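PDB 3EWN: ThiJ/PfpI family protein from Pseudomonas syringae pv. tomato, which is of unknown function but belongs to the DJ-1/PfpI family, whose members include proteases, isonitrile hydratases and other enzymes that use a reactive cysteine. Local coordinates for residues 37-42 against 175-181; 93-98 against 233-237; 97-101 against 125-129; 107-111 against 129-135; 144-148 against 230-234. All blocks are in the same frame, centred on the assembly; numbering follows the deposited sequence.

In the fold
Interactions 2, 3 and 5 cluster round Phe233: the centres of 2 and 3, and of 2 and 5, lie about 7 Å apart. Interaction 3 continues into interaction 4 through Ile129, with about 9 Å between their centres. Interaction 1 lies at the dimer interface, its centre about 18 Å from that of interaction 2, yet Asp38 still packs against Gly93. Asp38 and His144 both touch Cys124, the probable nucleophile by family resemblance, so interactions 1 and 5 approach the likely active site from different parts of the chain. Glycerol, probably from the crystallisation liquor, is hydrogen-bonded to Gly93 O and to Ser146 OG and is found near Ser125 and Val175; it may mark a pocket.

Interaction 1: 37-42 against 175-181; sequences MDLVGP and VTAGLDF
Gly41 and Gly178 lie where helix 36-46 and helix 177-189 run side by side, their short segments nearly parallel (29° between directions) with axes only 7.5 Å apart at closest approach. With no side chain on either glycine, the backbones come close: Gly41 CA is 4.8 Å from Leu179 CA. Both helices pack on one side of the mixed, largely parallel sheet of this DJ-1/PfpI alpha/beta sandwich, where Pro42 and Phe181 rest on Val123 of strand 119-123.

Selenomethionine Met37 spans the N-terminal half of the contact. Its CG stands anti to the backbone N (chi1 -179°), which lays CG against Val175 CG1 at 3.6 Å; the bend at chi2 (55°) then carries the methyl CE to Leu179 CG, 3.8 Å away. Leu179 also sends its CD2 branch to the carbonyl Gly41 O at 3.6 Å. Farther along, Pro42 CG meets the rim of the Phe181 ring near its plane, 4.0 Å from CD2.

Asp38 lays OD1 against Val175, 3.3 Å from its CA, the two side chains crossing at about a right angle, while its OD2 makes a weak hydrogen bond to Gly92 N and the side chain also touches Cys124, consistent with a place beside the family's active site. The outer surface of the pair faces the second subunit, where Met37 and Leu179 each pack on their own counterparts. No direct hydrogen bond joins the segments; instead one water donates to both Met37 O and Val175 O, at 2.7 Å from each carbonyl oxygen.

Interaction 2: 93-98 against 233-237; sequences GTDGTL and FTKKA
Phe233, Leu98 and Lys236 make this a mixed contact, apolar inside and ionic at the surface, between the start of helix 95-100 and the C-terminal helix 231-240. Phe233 is the larger wedge. Its CG lies anti to the backbone N (chi1 179°), and the ring is pushed out to the turn that leads into helix 95-100. There Thr94 lays its methyl over one face in a CH-pi contact, CG2 standing 4.3 Å from the centroid of the Phe233 ring and 11° off the normal. The ring atom CE1 also comes to 3.5 Å from Thr94 CA and to 3.8 Å from Leu98 CG.

Leu98 fills the angle between Phe233 and the next turn of the helix. Its CD1 presses on Lys236 CE at 3.4 Å, tighter than usual, and the lysine chain crosses it at about a right angle on the way to Asp95. Lys236 NZ and Asp95 OD1 form a salt bridge in which the ammonium comes from above the carboxylate plane; the separation of 2.5 Å is very short and its exact value doubtful. A negative charge in the first helical turn would probably also suit the helix dipole.

Beyond the two segments, Phe233 continues onto Leu128 of helix 126-132 and onto Cys147, while Gly93 O, in the loop that follows strand 87-90, accepts a hydrogen bond from a bound glycerol.

Interaction 3: 97-101 against 125-129; sequences TLAAA and SGSLI
Thr97 sets its methyl against the start of helix 126-132. With CG2 anti to the backbone N (chi1 -58° for OG1), the methyl settles 3.5 Å from Ser125 O and 4.1 Å from Ile129 CG1, bridging one turn of the facing helix. The hydroxyl is hydrogen-bonded to Tyr31 OH, so this buried polar atom has a partner outside the two segments.

Ile129 receives three residues along its longer branch. CD1 approaches Ala100 CB at 4.0 Å, and CG1 lies 4.1 Å from Ala101 CB; the small alanines let the backbones close in, Ala101 CA being 4.7 Å from Ile129 CA. Here helix 95-100 packs beside what is probably the nucleophile elbow of the DJ-1/PfpI fold: strand 119-123 ends, Cys124 follows, and the chain turns directly into the helix. Ser125, next to that cysteine, gives its OG to Gly93 O, so the elbow is tied to the loop in front of helix 95-100.

Leu128 works on the other flank. Its CD1 meets Leu98 CD2 at 4.3 Å, and the same leucine packs against Cys147, while Leu98 itself reaches Leu240 of helix 231-240.

Interaction 4: 107-111 against 129-135; sequences LAFMA and ILGAAGL
Met110, a selenomethionine, runs along the end of helix 126-132 and can be followed atom by atom. Its CB sits against Ala133 CB at 3.7 Å, where the two helices come close together. CG then leans on the short branch of Ile129, 4.0 Å from CG2. Beyond this the chain bends at CB-CG (chi2 -59°) and again at CG-SE (chi3 -72°), and these two bends bring the terminal methyl CE to Leu130 CD2 at 3.7 Å. One side chain thus touches three residues of segment 129-135, all by apolar contact.

Leu107, one turn earlier, covers the neighbouring edge: its CD2 touches Ala132 CB at 3.8 Å and lies equally near the backbone N of Ala133. At the other end, Ala111 CB faces the carbonyl Ala133 O, and Leu135 brings CD2 to 3.5 Å from Met110 O. No hydrogen bond crosses between the segments.

Leu135 gets there because helix 126-132 stops in a Schellman motif. Gly134 takes a positive phi (76°), its N bonds back to Gly131 O, and Leu135 N reaches Leu130 O at 2.9 Å, turning Leu135 back toward helix 104-114.

That helix is the second of two, after helix 95-100, in the crossover from strand 87-90 to the adjacent parallel strand 119-123, and the contact lies over both strands: Met110 packs on Leu88 and Ala90 of the first, Leu130 and Leu135 on Ile120 of the second.

Interaction 5: 144-148 against 230-234; sequences HWSCR and VAEFT
Ser146 and Thr234 supply the hydrogen bond across this contact: Thr234 OG1 donates to Ser146 O at 2.7 Å, in the carbonyl plane and on a lone pair (137° at the oxygen). Within loop 144-148 a second set holds Ser146. Its backbone N bonds to His144 ND1 at 3.0 Å in a nearly straight line, though tilted about 20° from the imidazole plane, and its OG, turned in between the backbone N and the carbonyl carbon (chi1 66°), also pairs with ND1 and with a bound glycerol.

The apolar part falls to Val230, just before helix 231-240. Its CG2 lies 3.6 Å from Ser146 CB and 3.7 Å from Trp145 CZ3, while the indole NE1 donates to Leu200 O of the second subunit.

Aromatic contacts complete the set. Ser146 OG lies in the plane of the Phe233 ring at its edge, 3.4 Å from CD2, and Cys147 SG makes an oblique sulfur-aromatic approach, 4.9 Å from that ring's centroid.

The chemistry implies a loop gripped through both backbone and side chains: one carbonyl is fixed by a helix hydroxyl, and the serine oxygen meets the ring at its C-H rim, where the weak positive charge probably suits it.

Interaction 1: 37-42 against 175-181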
# COMPACT_ATOMS: atom_id res chain seq x y z
N MSE A 37 -5.06 1.12 -1.17
CA MSE A 37 -4.04 1.26 -0.13
C MSE A 37 -4.62 0.78 1.22
O MSE A 37 -3.89 0.29 2.08
CB MSE A 37 -3.57 2.71 -0.03
CG MSE A 37 -2.47 2.97 1.00
SE MSE A 37 -0.86 1.91 0.84
CE MSE A 37 -0.32 2.00 2.66
N ASP A 38 -5.93 0.94 1.39
CA ASP A 38 -6.59 0.52 2.63
C ASP A 38 -6.40 -0.97 2.85
O ASP A 38 -6.29 -1.43 3.98
CB ASP A 38 -8.09 0.81 2.56
CG ASP A 38 -8.40 2.27 2.68
OD1 ASP A 38 -7.47 3.10 2.52
OD2 ASP A 38 -9.58 2.60 2.92
N LEU A 39 -6.37 -1.71 1.75
CA LEU A 39 -6.20 -3.16 1.79
C LEU A 39 -4.73 -3.56 1.86
O LEU A 39 -4.34 -4.38 2.69
CB LEU A 39 -6.83 -3.78 0.54
CG LEU A 39 -6.58 -5.27 0.29
CD1 LEU A 39 -7.35 -6.10 1.30
CD2 LEU A 39 -7.01 -5.63 -1.12
N VAL A 40 -3.92 -2.98 0.98
CA VAL A 40 -2.51 -3.31 0.89
C VAL A 40 -1.60 -2.92 2.05
O VAL A 40 -0.63 -3.62 2.33
CB VAL A 40 -1.93 -2.78 -0.45
CG1 VAL A 40 -0.43 -2.99 -0.51
CG2 VAL A 40 -2.61 -3.50 -1.61
N GLY A 41 -1.88 -1.80 2.71
CA GLY A 41 -1.05 -1.42 3.85
C GLY A 41 -1.10 -2.59 4.81
O GLY A 41 -0.07 -3.13 5.21
N PRO A 42 -2.31 -3.01 5.22
CA PRO A 42 -2.44 -4.14 6.15
C PRO A 42 -1.94 -5.45 5.52
O PRO A 42 -1.28 -6.24 6.18
CB PRO A 42 -3.93 -4.17 6.45
CG PRO A 42 -4.32 -2.73 6.36
CD PRO A 42 -3.58 -2.26 5.13
N VAL A 175 -6.75 5.87 5.30
CA VAL A 175 -5.80 5.23 4.39
C VAL A 175 -4.47 4.69 4.93
O VAL A 175 -4.39 3.54 5.36
CB VAL A 175 -5.50 6.20 3.21
CG1 VAL A 175 -4.74 5.47 2.11
CG2 VAL A 175 -6.82 6.77 2.67
N THR A 176 -3.43 5.52 4.89
CA THR A 176 -2.10 5.09 5.33
C THR A 176 -1.99 4.58 6.76
O THR A 176 -1.01 3.91 7.10
CB THR A 176 -1.06 6.21 5.11
OG1 THR A 176 -1.43 7.37 5.87
CG2 THR A 176 -0.98 6.58 3.63
N ALA A 177 -2.98 4.88 7.59
CA ALA A 177 -2.98 4.40 8.97
C ALA A 177 -2.93 2.87 8.99
O ALA A 177 -2.55 2.26 10.00
CB ALA A 177 -4.23 4.90 9.70
N GLY A 178 -3.33 2.25 7.89
CA GLY A 178 -3.34 0.80 7.80
C GLY A 178 -1.99 0.16 8.10
O GLY A 178 -1.93 -0.96 8.59
N LEU A 179 -0.91 0.87 7.79
CA LEU A 179 0.42 0.34 8.06
C LEU A 179 0.70 0.25 9.55
O LEU A 179 1.27 -0.74 10.02
CB LEU A 179 1.48 1.23 7.40
CG LEU A 179 1.58 1.12 5.88
CD1 LEU A 179 2.49 2.22 5.35
CD2 LEU A 179 2.13 -0.26 5.51
N ASP A 180 0.31 1.27 10.30
CA ASP A 180 0.53 1.26 11.74
C ASP A 180 -0.38 0.23 12.39
O ASP A 180 0.01 -0.47 13.32
CB ASP A 180 0.29 2.66 12.32
CG ASP A 180 1.32 3.66 11.81
OD1 ASP A 180 2.47 3.25 11.62
OD2 ASP A 180 0.98 4.84 11.61
N PHE A 181 -1.59 0.13 11.86
CA PHE A 181 -2.55 -0.85 12.34
C PHE A 181 -1.96 -2.24 12.10
O PHE A 181 -1.96 -3.11 12.98
CB PHE A 181 -3.86 -0.69 11.55
CG PHE A 181 -4.69 -1.94 11.49
CD1 PHE A 181 -5.45 -2.34 12.57
CD2 PHE A 181 -4.69 -2.72 10.34
CE1 PHE A 181 -6.20 -3.52 12.51
CE2 PHE A 181 -5.43 -3.89 10.27
CZ PHE A 181 -6.19 -4.29 11.36
O HOH W 1 -3.26 1.20 4.55

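Interaction 2: 93-98 against 233-237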
# COMPACT_ATOMS: atom_id res chain seq x y z
N GLY A 93 -12.97 3.32 1.50
CA GLY A 93 -13.20 3.89 0.19
C GLY A 93 -14.33 4.90 0.37
O GLY A 93 -14.54 5.37 1.49
N THR A 94 -15.06 5.23 -0.69
CA THR A 94 -16.15 6.19 -0.54
C THR A 94 -17.49 5.61 -1.00
O THR A 94 -18.12 4.85 -0.25
CB THR A 94 -15.86 7.49 -1.32
OG1 THR A 94 -15.59 7.19 -2.69
CG2 THR A 94 -14.65 8.20 -0.72
N ASP A 95 -17.93 5.95 -2.21
CA ASP A 95 -19.20 5.42 -2.70
C ASP A 95 -19.20 3.89 -2.71
O ASP A 95 -20.24 3.27 -2.47
CB ASP A 95 -19.51 5.95 -4.11
CG ASP A 95 -19.97 7.40 -4.10
OD1 ASP A 95 -20.40 7.88 -3.03
OD2 ASP A 95 -19.91 8.05 -5.16
N GLY A 96 -18.05 3.29 -2.99
CA GLY A 96 -17.96 1.84 -3.01
C GLY A 96 -18.16 1.25 -1.63
O GLY A 96 -18.72 0.16 -1.48
N THR A 97 -17.70 1.99 -0.62
CA THR A 97 -17.81 1.57 0.77
C THR A 97 -19.26 1.70 1.26
O THR A 97 -19.74 0.86 2.02
CB THR A 97 -16.91 2.45 1.66
OG1 THR A 97 -15.56 2.35 1.20
CG2 THR A 97 -17.01 2.00 3.12
N LEU A 98 -19.93 2.76 0.83
CA LEU A 98 -21.32 2.98 1.21
C LEU A 98 -22.16 1.87 0.59
O LEU A 98 -23.10 1.36 1.21
CB LEU A 98 -21.80 4.35 0.72
CG LEU A 98 -21.07 5.55 1.32
CD1 LEU A 98 -21.46 6.82 0.58
CD2 LEU A 98 -21.43 5.67 2.81
N PHE A 233 -19.54 12.85 0.86
CA PHE A 233 -19.33 11.56 1.52
C PHE A 233 -19.69 11.67 3.00
O PHE A 233 -20.35 10.79 3.55
CB PHE A 233 -17.87 11.13 1.37
CG PHE A 233 -17.55 9.82 2.04
CD1 PHE A 233 -18.17 8.64 1.64
CD2 PHE A 233 -16.62 9.77 3.07
CE1 PHE A 233 -17.86 7.42 2.25
CE2 PHE A 233 -16.30 8.56 3.69
CZ PHE A 233 -16.92 7.38 3.28
N THR A 234 -19.26 12.74 3.65
CA THR A 234 -19.57 12.92 5.07
C THR A 234 -21.07 12.85 5.31
O THR A 234 -21.53 12.17 6.24
CB THR A 234 -19.06 14.26 5.61
OG1 THR A 234 -17.63 14.30 5.50
CG2 THR A 234 -19.46 14.43 7.07
N LYS A 235 -21.84 13.56 4.50
CA LYS A 235 -23.29 13.55 4.65
C LYS A 235 -23.89 12.18 4.38
O LYS A 235 -24.77 11.73 5.11
CB LYS A 235 -23.93 14.61 3.75
CG LYS A 235 -23.70 16.04 4.24
CD LYS A 235 -24.48 17.07 3.42
CE LYS A 235 -23.91 17.27 2.03
NZ LYS A 235 -22.54 17.86 2.06
N LYS A 236 -23.41 11.50 3.34
CA LYS A 236 -23.92 10.17 3.01
C LYS A 236 -23.57 9.15 4.08
O LYS A 236 -24.33 8.21 4.33
CB LYS A 236 -23.38 9.71 1.65
CG LYS A 236 -24.00 10.48 0.48
CD LYS A 236 -23.21 10.28 -0.81
CE LYS A 236 -23.30 8.87 -1.33
NZ LYS A 236 -22.74 8.78 -2.71
N ALA A 237 -22.41 9.33 4.72
CA ALA A 237 -22.00 8.44 5.80
C ALA A 237 -22.96 8.64 6.97
O ALA A 237 -23.45 7.67 7.55
CB ALA A 237 -20.57 8.75 6.22

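Interaction 3: 97-101 against 125-129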
# COMPACT_ATOMS: atom_id res chain seq x y z
N THR A 97 -17.70 1.99 -0.62
CA THR A 97 -17.81 1.57 0.77
C THR A 97 -19.26 1.70 1.26
O THR A 97 -19.74 0.86 2.02
CB THR A 97 -16.91 2.45 1.66
OG1 THR A 97 -15.56 2.35 1.20
CG2 THR A 97 -17.01 2.00 3.12
N LEU A 98 -19.93 2.76 0.83
CA LEU A 98 -21.32 2.98 1.21
C LEU A 98 -22.16 1.87 0.59
O LEU A 98 -23.10 1.36 1.21
CB LEU A 98 -21.80 4.35 0.72
CG LEU A 98 -21.07 5.55 1.32
CD1 LEU A 98 -21.46 6.82 0.58
CD2 LEU A 98 -21.43 5.67 2.81
N ALA A 99 -21.83 1.50 -0.64
CA ALA A 99 -22.55 0.43 -1.33
C ALA A 99 -22.34 -0.88 -0.58
O ALA A 99 -23.29 -1.63 -0.34
CB ALA A 99 -22.06 0.30 -2.77
N ALA A 100 -21.10 -1.16 -0.20
CA ALA A 100 -20.81 -2.39 0.52
C ALA A 100 -21.52 -2.41 1.88
O ALA A 100 -22.04 -3.45 2.30
CB ALA A 100 -19.30 -2.54 0.72
N ALA A 101 -21.55 -1.26 2.55
CA ALA A 101 -22.18 -1.15 3.86
C ALA A 101 -23.71 -1.17 3.78
O ALA A 101 -24.38 -1.17 4.81
CB ALA A 101 -21.71 0.12 4.56
N SER A 125 -12.58 4.13 6.13
CA SER A 125 -14.03 4.04 6.18
C SER A 125 -14.54 2.61 6.30
O SER A 125 -15.75 2.37 6.33
CB SER A 125 -14.66 4.71 4.96
OG SER A 125 -14.21 4.12 3.76
N GLY A 126 -13.62 1.65 6.38
CA GLY A 126 -14.03 0.27 6.52
C GLY A 126 -14.81 0.08 7.81
O GLY A 126 -15.59 -0.86 7.95
N SER A 127 -14.61 0.97 8.78
CA SER A 127 -15.34 0.85 10.04
C SER A 127 -16.83 1.13 9.87
O SER A 127 -17.62 0.84 10.77
CB SER A 127 -14.72 1.75 11.12
OG SER A 127 -14.36 3.02 10.61
N LEU A 128 -17.23 1.70 8.74
CA LEU A 128 -18.65 1.95 8.49
C LEU A 128 -19.28 0.59 8.20
O LEU A 128 -20.44 0.35 8.53
CB LEU A 128 -18.86 2.88 7.29
CG LEU A 128 -18.37 4.33 7.35
CD1 LEU A 128 -18.73 5.02 6.03
CD2 LEU A 128 -19.00 5.08 8.52
N ILE A 129 -18.52 -0.28 7.56
CA ILE A 129 -19.00 -1.61 7.23
C ILE A 129 -19.15 -2.42 8.52
O ILE A 129 -20.15 -3.11 8.70
CB ILE A 129 -18.04 -2.33 6.25
CG1 ILE A 129 -18.04 -1.60 4.90
CG2 ILE A 129 -18.47 -3.79 6.07
CD1 ILE A 129 -16.98 -2.11 3.91

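Interaction 4: 107-111 against 129-135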
# COMPACT_ATOMS: atom_id res chain seq x y z
N LEU A 107 -23.31 -7.53 4.44
CA LEU A 107 -23.53 -7.35 5.87
C LEU A 107 -23.76 -8.69 6.57
O LEU A 107 -23.24 -8.91 7.67
CB LEU A 107 -24.73 -6.43 6.11
CG LEU A 107 -24.56 -4.98 5.66
CD1 LEU A 107 -25.83 -4.19 5.96
CD2 LEU A 107 -23.36 -4.35 6.36
N ALA A 108 -24.53 -9.58 5.95
CA ALA A 108 -24.81 -10.88 6.54
C ALA A 108 -23.51 -11.64 6.76
O ALA A 108 -23.32 -12.28 7.79
CB ALA A 108 -25.74 -11.68 5.63
N PHE A 109 -22.62 -11.58 5.77
CA PHE A 109 -21.32 -12.25 5.84
C PHE A 109 -20.48 -11.67 6.97
O PHE A 109 -19.92 -12.41 7.78
CB PHE A 109 -20.56 -12.09 4.52
CG PHE A 109 -19.09 -12.44 4.63
CD1 PHE A 109 -18.68 -13.76 4.69
CD2 PHE A 109 -18.13 -11.43 4.70
CE1 PHE A 109 -17.32 -14.08 4.82
CE2 PHE A 109 -16.78 -11.74 4.83
CZ PHE A 109 -16.37 -13.07 4.90
N MSE A 110 -20.40 -10.35 7.01
CA MSE A 110 -19.62 -9.68 8.04
C MSE A 110 -20.18 -9.96 9.43
O MSE A 110 -19.42 -10.20 10.37
CB MSE A 110 -19.58 -8.16 7.78
CG MSE A 110 -18.79 -7.76 6.53
SE MSE A 110 -16.93 -8.29 6.52
CE MSE A 110 -16.29 -7.06 7.84
N ALA A 111 -21.50 -9.95 9.56
CA ALA A 111 -22.13 -10.21 10.85
C ALA A 111 -21.86 -11.64 11.32
O ALA A 111 -21.55 -11.87 12.49
CB ALA A 111 -23.64 -9.97 10.76
N ILE A 129 -18.52 -0.28 7.56
CA ILE A 129 -19.00 -1.61 7.23
C ILE A 129 -19.15 -2.42 8.52
O ILE A 129 -20.15 -3.11 8.70
CB ILE A 129 -18.04 -2.33 6.25
CG1 ILE A 129 -18.04 -1.60 4.90
CG2 ILE A 129 -18.47 -3.79 6.07
CD1 ILE A 129 -16.98 -2.11 3.91
N LEU A 130 -18.16 -2.33 9.41
CA LEU A 130 -18.21 -3.04 10.69
C LEU A 130 -19.41 -2.56 11.49
O LEU A 130 -20.11 -3.35 12.12
CB LEU A 130 -16.94 -2.78 11.52
CG LEU A 130 -15.58 -3.24 11.01
CD1 LEU A 130 -14.54 -3.01 12.10
CD2 LEU A 130 -15.63 -4.71 10.62
N GLY A 131 -19.63 -1.25 11.46
CA GLY A 131 -20.75 -0.69 12.20
C GLY A 131 -22.09 -1.12 11.63
O GLY A 131 -22.99 -1.53 12.36
N ALA A 132 -22.23 -1.02 10.31
CA ALA A 132 -23.48 -1.39 9.66
C ALA A 132 -23.78 -2.88 9.83
O ALA A 132 -24.93 -3.29 9.78
CB ALA A 132 -23.43 -1.04 8.17
N ALA A 133 -22.74 -3.68 10.05
CA ALA A 133 -22.91 -5.12 10.24
C ALA A 133 -23.22 -5.42 11.69
O ALA A 133 -23.39 -6.58 12.06
CB ALA A 133 -21.64 -5.86 9.80
N GLY A 134 -23.29 -4.38 12.51
CA GLY A 134 -23.60 -4.54 13.92
C GLY A 134 -22.46 -5.05 14.78
O GLY A 134 -22.69 -5.67 15.82
N LEU A 135 -21.23 -4.78 14.35
CA LEU A 135 -20.04 -5.24 15.06
C LEU A 135 -19.37 -4.21 15.97
O LEU A 135 -18.33 -4.50 16.56
CB LEU A 135 -19.01 -5.74 14.05
CG LEU A 135 -19.05 -7.20 13.58
CD1 LEU A 135 -20.45 -7.77 13.69
CD2 LEU A 135 -18.53 -7.27 12.16

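Interaction 5: 144-148 against 230-234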
# COMPACT_ATOMS: atom_id res chain seq x y z
N HIS A 144 -11.80 7.15 8.80
CA HIS A 144 -11.20 8.28 8.09
C HIS A 144 -11.80 9.51 8.77
O HIS A 144 -12.93 9.45 9.29
CB HIS A 144 -11.60 8.24 6.61
CG HIS A 144 -10.90 9.27 5.77
ND1 HIS A 144 -11.36 10.56 5.63
CD2 HIS A 144 -9.75 9.21 5.05
CE1 HIS A 144 -10.53 11.25 4.86
NE2 HIS A 144 -9.55 10.45 4.49
N TRP A 145 -11.08 10.61 8.79
CA TRP A 145 -11.60 11.80 9.46
C TRP A 145 -12.90 12.33 8.86
O TRP A 145 -13.66 13.01 9.55
CB TRP A 145 -10.55 12.91 9.50
CG TRP A 145 -9.99 13.31 8.17
CD1 TRP A 145 -8.79 12.93 7.64
CD2 TRP A 145 -10.57 14.22 7.22
NE1 TRP A 145 -8.58 13.55 6.42
CE2 TRP A 145 -9.67 14.34 6.14
CE3 TRP A 145 -11.78 14.94 7.18
CZ2 TRP A 145 -9.93 15.15 5.03
CZ3 TRP A 145 -12.03 15.75 6.07
CH2 TRP A 145 -11.11 15.85 5.02
N SER A 146 -13.17 12.01 7.60
CA SER A 146 -14.38 12.50 6.95
C SER A 146 -15.68 11.82 7.38
O SER A 146 -16.77 12.34 7.10
CB SER A 146 -14.25 12.38 5.43
OG SER A 146 -14.19 11.02 5.04
N CYS A 147 -15.59 10.68 8.05
CA CYS A 147 -16.79 9.95 8.46
C CYS A 147 -16.71 9.31 9.84
O CYS A 147 -17.57 8.51 10.20
CB CYS A 147 -17.10 8.86 7.43
SG CYS A 147 -15.79 7.62 7.25
N ARG A 148 -15.70 9.67 10.61
CA ARG A 148 -15.52 9.10 11.94
C ARG A 148 -16.73 9.26 12.86
O ARG A 148 -17.16 8.31 13.52
CB ARG A 148 -14.28 9.70 12.60
CG ARG A 148 -13.84 8.99 13.87
CD ARG A 148 -12.56 9.60 14.43
NE ARG A 148 -12.76 10.98 14.88
CZ ARG A 148 -12.18 12.04 14.33
NH1 ARG A 148 -11.35 11.90 13.31
NH2 ARG A 148 -12.44 13.25 14.81
N VAL A 230 -14.91 16.40 0.59
CA VAL A 230 -15.52 15.17 1.10
C VAL A 230 -16.91 15.40 1.68
O VAL A 230 -17.54 14.47 2.18
CB VAL A 230 -14.65 14.50 2.19
CG1 VAL A 230 -13.23 14.32 1.68
CG2 VAL A 230 -14.67 15.33 3.46
N ALA A 231 -17.40 16.63 1.62
CA ALA A 231 -18.71 16.97 2.17
C ALA A 231 -19.81 15.98 1.75
O ALA A 231 -20.61 15.55 2.59
CB ALA A 231 -19.10 18.39 1.76
N GLU A 232 -19.85 15.62 0.47
CA GLU A 232 -20.87 14.70 -0.00
C GLU A 232 -20.77 13.34 0.69
O GLU A 232 -21.78 12.75 1.07
CB GLU A 232 -20.78 14.51 -1.52
CG GLU A 232 -21.16 15.72 -2.36
CD GLU A 232 -22.54 16.27 -2.03
OE1 GLU A 232 -23.44 15.48 -1.66
OE2 GLU A 232 -22.74 17.50 -2.16
N PHE A 233 -19.54 12.85 0.86
CA PHE A 233 -19.33 11.56 1.52
C PHE A 233 -19.69 11.67 3.00
O PHE A 233 -20.35 10.79 3.55
CB PHE A 233 -17.87 11.13 1.37
CG PHE A 233 -17.55 9.82 2.04
CD1 PHE A 233 -18.17 8.64 1.64
CD2 PHE A 233 -16.62 9.77 3.07
CE1 PHE A 233 -17.86 7.42 2.25
CE2 PHE A 233 -16.30 8.56 3.69
CZ PHE A 233 -16.92 7.38 3.28
N THR A 234 -19.26 12.74 3.65
CA THR A 234 -19.57 12.92 5.07
C THR A 234 -21.07 12.85 5.31
O THR A 234 -21.53 12.17 6.24
CB THR A 234 -19.06 14.26 5.61
OG1 THR A 234 -17.63 14.30 5.50
CG2 THR A 234 -19.46 14.43 7.07